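Local atomic coordinates of aminotransferase class-III (PDB entry 5GHG), a protein that probably catalyses the pyridoxal-phosphate-dependent transfer of amino groups between amines and carbonyl compounds, as a bacterial class-III omega-transaminase. Residues E206-Q209 with L210-E214; I301-R304 with V305-I309; V386-Q390 with A391-L395. The protein carries 1 engineered substitution. All coordinates share one frame; numbering follows the deposited sequence.

Contact 1: residues E206-Q209 with L210-E214; sequences ELEQ and LIIAE
The last turns of helix 196-214 bring L207 over I211 and E208 over I212, two neighbouring i to i+4 pairs on a regular alpha-helical ladder. In the first pair, CD1 of L207 lies 3.9 Å from CD1 of I211, and the two side chains cross at a slant. The CG1 branch of I211 stands anti to its carbonyl carbon (chi1 -67°), which leans it back along the helix, so that CG1 comes to 3.3 Å from L207 O. That same oxygen accepts the backbone bond from I211 N at 3.0 Å. I212 uses a similar rotation: its CD1 reaches CG of E208 at 3.9 Å, a contact with the aliphatic part of the glutamate side chain, and lies close to E208 O as well. Beyond CG the E208 chain stays extended and carries its carboxylate away to R250, a salt bridge, and to the hydroxyl of Y251. I212 N completes the turn with a bond of 2.9 Å to E208 O. On the buried side of the helix L207 packs on V244 and V247 of helix 240-250, I211 on V247, and both on I145 of strand 143-147, while L210 touches I145 and, on strand 178-181, T181.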
# COMPACT_ATOMS: atom_id res chain seq x y z
N GLU B 206 28.36 16.70 9.75
CA GLU B 206 28.24 16.17 8.41
C GLU B 206 26.86 16.47 7.82
O GLU B 206 26.74 16.73 6.62
CB GLU B 206 28.51 14.66 8.42
CG GLU B 206 29.99 14.36 8.72
CD GLU B 206 30.28 12.88 8.90
OE1 GLU B 206 31.48 12.53 9.06
OE2 GLU B 206 29.31 12.07 8.90
N LEU B 207 25.82 16.43 8.66
CA LEU B 207 24.50 16.86 8.20
C LEU B 207 24.51 18.32 7.76
O LEU B 207 24.00 18.67 6.69
CB LEU B 207 23.47 16.64 9.31
CG LEU B 207 22.07 17.22 9.08
CD1 LEU B 207 21.41 16.62 7.82
CD2 LEU B 207 21.21 16.97 10.29
N GLU B 208 25.10 19.19 8.57
CA GLU B 208 25.15 20.61 8.20
C GLU B 208 25.98 20.83 6.94
O GLU B 208 25.62 21.66 6.09
CB GLU B 208 25.67 21.46 9.36
CG GLU B 208 25.76 22.95 9.03
CD GLU B 208 25.89 23.81 10.29
OE1 GLU B 208 26.42 23.31 11.30
OE2 GLU B 208 25.45 24.97 10.25
N GLN B 209 27.07 20.07 6.79
CA GLN B 209 27.88 20.17 5.58
C GLN B 209 27.10 19.76 4.35
O GLN B 209 27.24 20.37 3.28
CB GLN B 209 29.16 19.32 5.71
CG GLN B 209 30.14 19.89 6.72
CD GLN B 209 31.17 18.85 7.15
OE1 GLN B 209 31.47 17.90 6.41
NE2 GLN B 209 31.71 19.03 8.33
N LEU B 210 26.29 18.71 4.46
CA LEU B 210 25.42 18.31 3.36
C LEU B 210 24.42 19.43 3.02
O LEU B 210 24.24 19.78 1.85
CB LEU B 210 24.68 17.01 3.70
CG LEU B 210 23.71 16.47 2.66
CD1 LEU B 210 24.38 16.21 1.33
CD2 LEU B 210 23.02 15.20 3.14
N ILE B 211 23.77 19.99 4.03
CA ILE B 211 22.78 21.04 3.81
C ILE B 211 23.43 22.24 3.11
O ILE B 211 22.88 22.79 2.15
CB ILE B 211 22.12 21.45 5.13
CG1 ILE B 211 21.26 20.30 5.69
CG2 ILE B 211 21.31 22.74 4.99
CD1 ILE B 211 20.95 20.45 7.18
N ILE B 212 24.60 22.65 3.58
CA ILE B 212 25.28 23.78 2.96
C ILE B 212 25.66 23.47 1.54
O ILE B 212 25.45 24.29 0.63
CB ILE B 212 26.49 24.20 3.81
CG1 ILE B 212 26.01 24.97 5.04
CG2 ILE B 212 27.47 25.04 2.97
CD1 ILE B 212 27.08 25.14 6.12
N ALA B 213 26.21 22.27 1.30
CA ALA B 213 26.67 21.92 -0.05
C ALA B 213 25.50 21.81 -1.03
O ALA B 213 25.63 22.16 -2.20
CB ALA B 213 27.45 20.62 -0.03
N GLU B 214 24.36 21.30 -0.58
CA GLU B 214 23.20 21.19 -1.47
C GLU B 214 22.52 22.54 -1.72
O GLU B 214 21.77 22.67 -2.69
CB GLU B 214 22.20 20.19 -0.89
CG GLU B 214 22.71 18.73 -0.95
CD GLU B 214 22.84 18.21 -2.37
OE1 GLU B 214 22.03 18.63 -3.23
OE2 GLU B 214 23.75 17.39 -2.63

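Contact 2: residues I301-R304 with V305-I309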
# COMPACT_ATOMS: atom_id res chain seq x y z
N ILE B 301 0.22 16.06 11.06
CA ILE B 301 1.01 17.25 10.74
C ILE B 301 0.62 18.37 11.69
O ILE B 301 -0.53 18.47 12.14
CB ILE B 301 0.82 17.69 9.27
CG1 ILE B 301 -0.60 18.15 9.03
CG2 ILE B 301 1.18 16.55 8.31
CD1 ILE B 301 -0.82 18.72 7.65
N ASN B 302 1.59 19.24 11.98
CA ASN B 302 1.31 20.33 12.90
C ASN B 302 0.78 21.54 12.12
O ASN B 302 0.58 21.50 10.89
CB ASN B 302 2.52 20.65 13.75
CG ASN B 302 3.69 21.20 12.96
OD1 ASN B 302 3.58 21.48 11.77
ND2 ASN B 302 4.81 21.37 13.62
N GLU B 303 0.51 22.63 12.84
CA GLU B 303 -0.08 23.80 12.20
C GLU B 303 0.91 24.47 11.25
O GLU B 303 0.52 24.96 10.19
CB GLU B 303 -0.58 24.79 13.26
CG GLU B 303 -1.35 25.98 12.69
CD GLU B 303 -2.64 25.57 11.99
OE1 GLU B 303 -3.06 26.29 11.07
OE2 GLU B 303 -3.24 24.51 12.35
N ARG B 304 2.19 24.49 11.62
CA ARG B 304 3.22 25.01 10.74
C ARG B 304 3.15 24.37 9.36
O ARG B 304 3.20 25.06 8.34
CB ARG B 304 4.60 24.77 11.37
CG ARG B 304 5.79 25.15 10.51
CD ARG B 304 7.05 24.59 11.11
NE ARG B 304 8.26 25.00 10.41
CZ ARG B 304 9.48 24.55 10.69
NH1 ARG B 304 9.65 23.65 11.65
NH2 ARG B 304 10.52 25.00 10.00
N VAL B 305 3.01 23.04 9.31
CA VAL B 305 2.89 22.35 8.04
C VAL B 305 1.55 22.62 7.40
O VAL B 305 1.46 22.88 6.20
CB VAL B 305 3.13 20.83 8.22
CG1 VAL B 305 2.86 20.07 6.93
CG2 VAL B 305 4.55 20.57 8.73
N TYR B 306 0.48 22.57 8.19
CA TYR B 306 -0.87 22.62 7.63
C TYR B 306 -1.26 24.03 7.16
O TYR B 306 -2.02 24.15 6.19
CB TYR B 306 -1.89 22.13 8.67
CG TYR B 306 -3.33 22.13 8.19
CD1 TYR B 306 -3.76 21.25 7.21
CD2 TYR B 306 -4.26 23.03 8.73
CE1 TYR B 306 -5.08 21.25 6.77
CE2 TYR B 306 -5.57 23.04 8.31
CZ TYR B 306 -5.98 22.15 7.33
OH TYR B 306 -7.29 22.17 6.90
N ALA B 307 -0.76 25.07 7.81
CA ALA B 307 -1.23 26.44 7.54
C ALA B 307 -1.20 26.82 6.05
O ALA B 307 -2.24 27.26 5.54
CB ALA B 307 -0.42 27.43 8.37
N PRO B 308 -0.08 26.68 5.33
CA PRO B 308 -0.08 27.09 3.91
C PRO B 308 -0.89 26.19 2.98
O PRO B 308 -1.16 26.59 1.85
CB PRO B 308 1.41 27.06 3.53
CG PRO B 308 2.04 26.12 4.51
CD PRO B 308 1.25 26.25 5.78
N ILE B 309 -1.25 24.98 3.39
CA ILE B 309 -2.06 24.11 2.56
C ILE B 309 -3.48 23.98 3.10
O ILE B 309 -4.25 23.16 2.61
CB ILE B 309 -1.43 22.73 2.34
CG1 ILE B 309 -1.24 21.99 3.67
CG2 ILE B 309 -0.10 22.85 1.61
CD1 ILE B 309 -0.59 20.62 3.50
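I301, at the end of strand 297-301, lays its side chain against V305 and Y306 at the start of helix 303-306. Its CB meets V305 CG1 at 3.9 Å, and the CG2 branch touches the same methyl at 4.1 Å. CG1, held between the backbone N and the carbonyl carbon (chi1 66°), points the other branch at Y306, and the tip, CD1, rests 3.7 Å from Y306 CB and 3.9 Å from Y306 CD1, at the edge of the ring. I301 precedes the N-cap N302, so its pairing with Y306 five residues on is a hydrophobic staple. The cap lies beside it: N302 OD1 accepts from V305 N at 3.0 Å, the donor nearly in line with the side-chain carbonyl, while N302 ND2 is held by D281. Across the ring from I301, E303 OE2 sits 4.0 Å from Y306 CD2, its carboxylate turned 76° from the ring plane and bonded to S110. The Y306 ring also makes a cation-pi contact with K111. This short helix follows strand 297-301 directly: I301 and Y306 pack on Y113 of strand 111-115, V305 on L254 of strand 254-258, and P308 and I309 on helix 118-135.

Contact 3: residues V386-Q390 with A391-L395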
# COMPACT_ATOMS: atom_id res chain seq x y z
N VAL B 386 29.61 -11.53 16.30
CA VAL B 386 30.92 -11.49 15.64
C VAL B 386 31.68 -12.73 16.11
O VAL B 386 31.37 -13.32 17.13
CB VAL B 386 31.71 -10.21 16.01
CG1 VAL B 386 30.98 -8.96 15.55
CG2 VAL B 386 31.94 -10.14 17.50
N THR B 387 32.71 -13.12 15.35
CA THR B 387 33.66 -14.11 15.85
C THR B 387 34.99 -13.52 16.27
O THR B 387 35.75 -14.18 16.99
CB THR B 387 33.92 -15.22 14.81
OG1 THR B 387 34.29 -14.64 13.56
CG2 THR B 387 32.67 -16.06 14.63
N ASP B 388 35.30 -12.30 15.86
CA ASP B 388 36.52 -11.60 16.27
C ASP B 388 36.09 -10.25 16.82
O ASP B 388 35.75 -9.35 16.05
CB ASP B 388 37.49 -11.49 15.08
CG ASP B 388 38.82 -10.79 15.46
OD1 ASP B 388 38.86 -9.98 16.42
OD2 ASP B 388 39.81 -11.06 14.76
N LYS B 389 36.09 -10.12 18.14
CA LYS B 389 35.52 -8.95 18.78
C LYS B 389 36.32 -7.69 18.51
O LYS B 389 35.76 -6.58 18.50
CB LYS B 389 35.37 -9.16 20.27
CG LYS B 389 34.22 -10.04 20.68
CD LYS B 389 33.89 -9.80 22.16
CE LYS B 389 32.87 -10.82 22.66
NZ LYS B 389 32.23 -10.31 23.90
N GLN B 390 37.64 -7.81 18.34
CA GLN B 390 38.45 -6.61 18.10
C GLN B 390 38.34 -6.15 16.65
O GLN B 390 38.26 -4.95 16.40
CB GLN B 390 39.91 -6.86 18.48
CG GLN B 390 40.11 -7.18 19.94
CD GLN B 390 41.55 -7.04 20.38
OE1 GLN B 390 42.42 -6.63 19.60
NE2 GLN B 390 41.82 -7.37 21.65
N ALA B 391 38.32 -7.08 15.70
CA ALA B 391 38.12 -6.71 14.30
C ALA B 391 36.66 -6.44 13.98
O ALA B 391 36.38 -5.88 12.91
CB ALA B 391 38.65 -7.80 13.37
N LYS B 392 35.73 -6.83 14.87
CA LYS B 392 34.28 -6.71 14.65
C LYS B 392 33.84 -7.44 13.38
O LYS B 392 32.99 -6.96 12.64
CB LYS B 392 33.83 -5.25 14.61
CG LYS B 392 34.27 -4.43 15.80
CD LYS B 392 33.79 -2.99 15.72
CE LYS B 392 34.16 -2.23 16.98
NZ LYS B 392 33.65 -0.83 16.97
N THR B 393 34.41 -8.61 13.13
CA THR B 393 34.10 -9.40 11.96
C THR B 393 33.42 -10.71 12.36
O THR B 393 33.67 -11.26 13.44
CB THR B 393 35.36 -9.73 11.15
OG1 THR B 393 36.34 -10.30 12.03
CG2 THR B 393 35.93 -8.45 10.49
N GLY B 394 32.56 -11.20 11.48
CA GLY B 394 31.94 -12.49 11.68
C GLY B 394 32.46 -13.55 10.72
O GLY B 394 33.65 -13.61 10.44
N LEU B 395 31.56 -14.39 10.23
CA LEU B 395 31.89 -15.38 9.22
C LEU B 395 31.85 -14.74 7.83
O LEU B 395 31.36 -13.63 7.65
CB LEU B 395 30.93 -16.56 9.29
CG LEU B 395 30.85 -17.30 10.63
CD1 LEU B 395 29.69 -18.30 10.60
CD2 LEU B 395 32.16 -18.00 10.94
O HOH W 1 35.81 -12.97 12.07
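T393 O is gripped by two backbone donors, T387 N at 2.8 Å and D388 N at 3.1 Å, both in its carbonyl plane. Two residues thus face one, which makes a classic beta bulge in the hairpin-like loop after strand 380-385. The far side of the same D388-T393 bridge is bulged too: D388 O takes T393 N at 3.3 Å and, more weakly, K392 N, a G1 bulge in which K392 adopts the left-handed backbone conformation although it is not glycine. The D388 side chain braces the turn between. Its CG stands opposite the backbone N (chi1 -179°), which sets OD1 3.0 Å from A391 N. The N-H of A391 points almost straight at OD1 (176°) yet arrives well above the carboxylate plane; Q390 N adds a weak bond to the same oxygen. An alanine here would lack the carboxylate, and A391 N, with the weaker Q390 N, would probably lose its acceptor, leaving the turn less firmly fixed. The extended K392 chain runs to helix 186-189, where NZ is hydrogen-bonded to Y187 O, and V386 packs on Y187 and R188 of that helix. On the T387 and T393 side one water joins both segments: it lies 2.7 Å from T387 OG1 and 2.7 Å from T393 OG1, and donates to G394 O at 2.8 Å.

All three contacts are local, between residues near in sequence, and lie at the periphery, each centred about 26 or 27 Å from the centre of the chain; none includes a residue of the pocket of the cofactor 4'-deoxy-4'-aminopyridoxal-5'-phosphate (PMP). Contacts 1 and 2, with centres 26 Å apart, border the same seven-stranded sheet, the large-domain sheet of this fold. Contact 2 lies against helix 118-135, which carries S119 and N122 of the pocket, and against strand 254-258, which ends at the pocket residue D258. Contact 3 follows strand 380-385 of the other sheet; its centre is 33 Å from that of contact 1 and 48 Å from that of contact 2, and contacts 2 and 3 lie on opposite sides of the chain's centre.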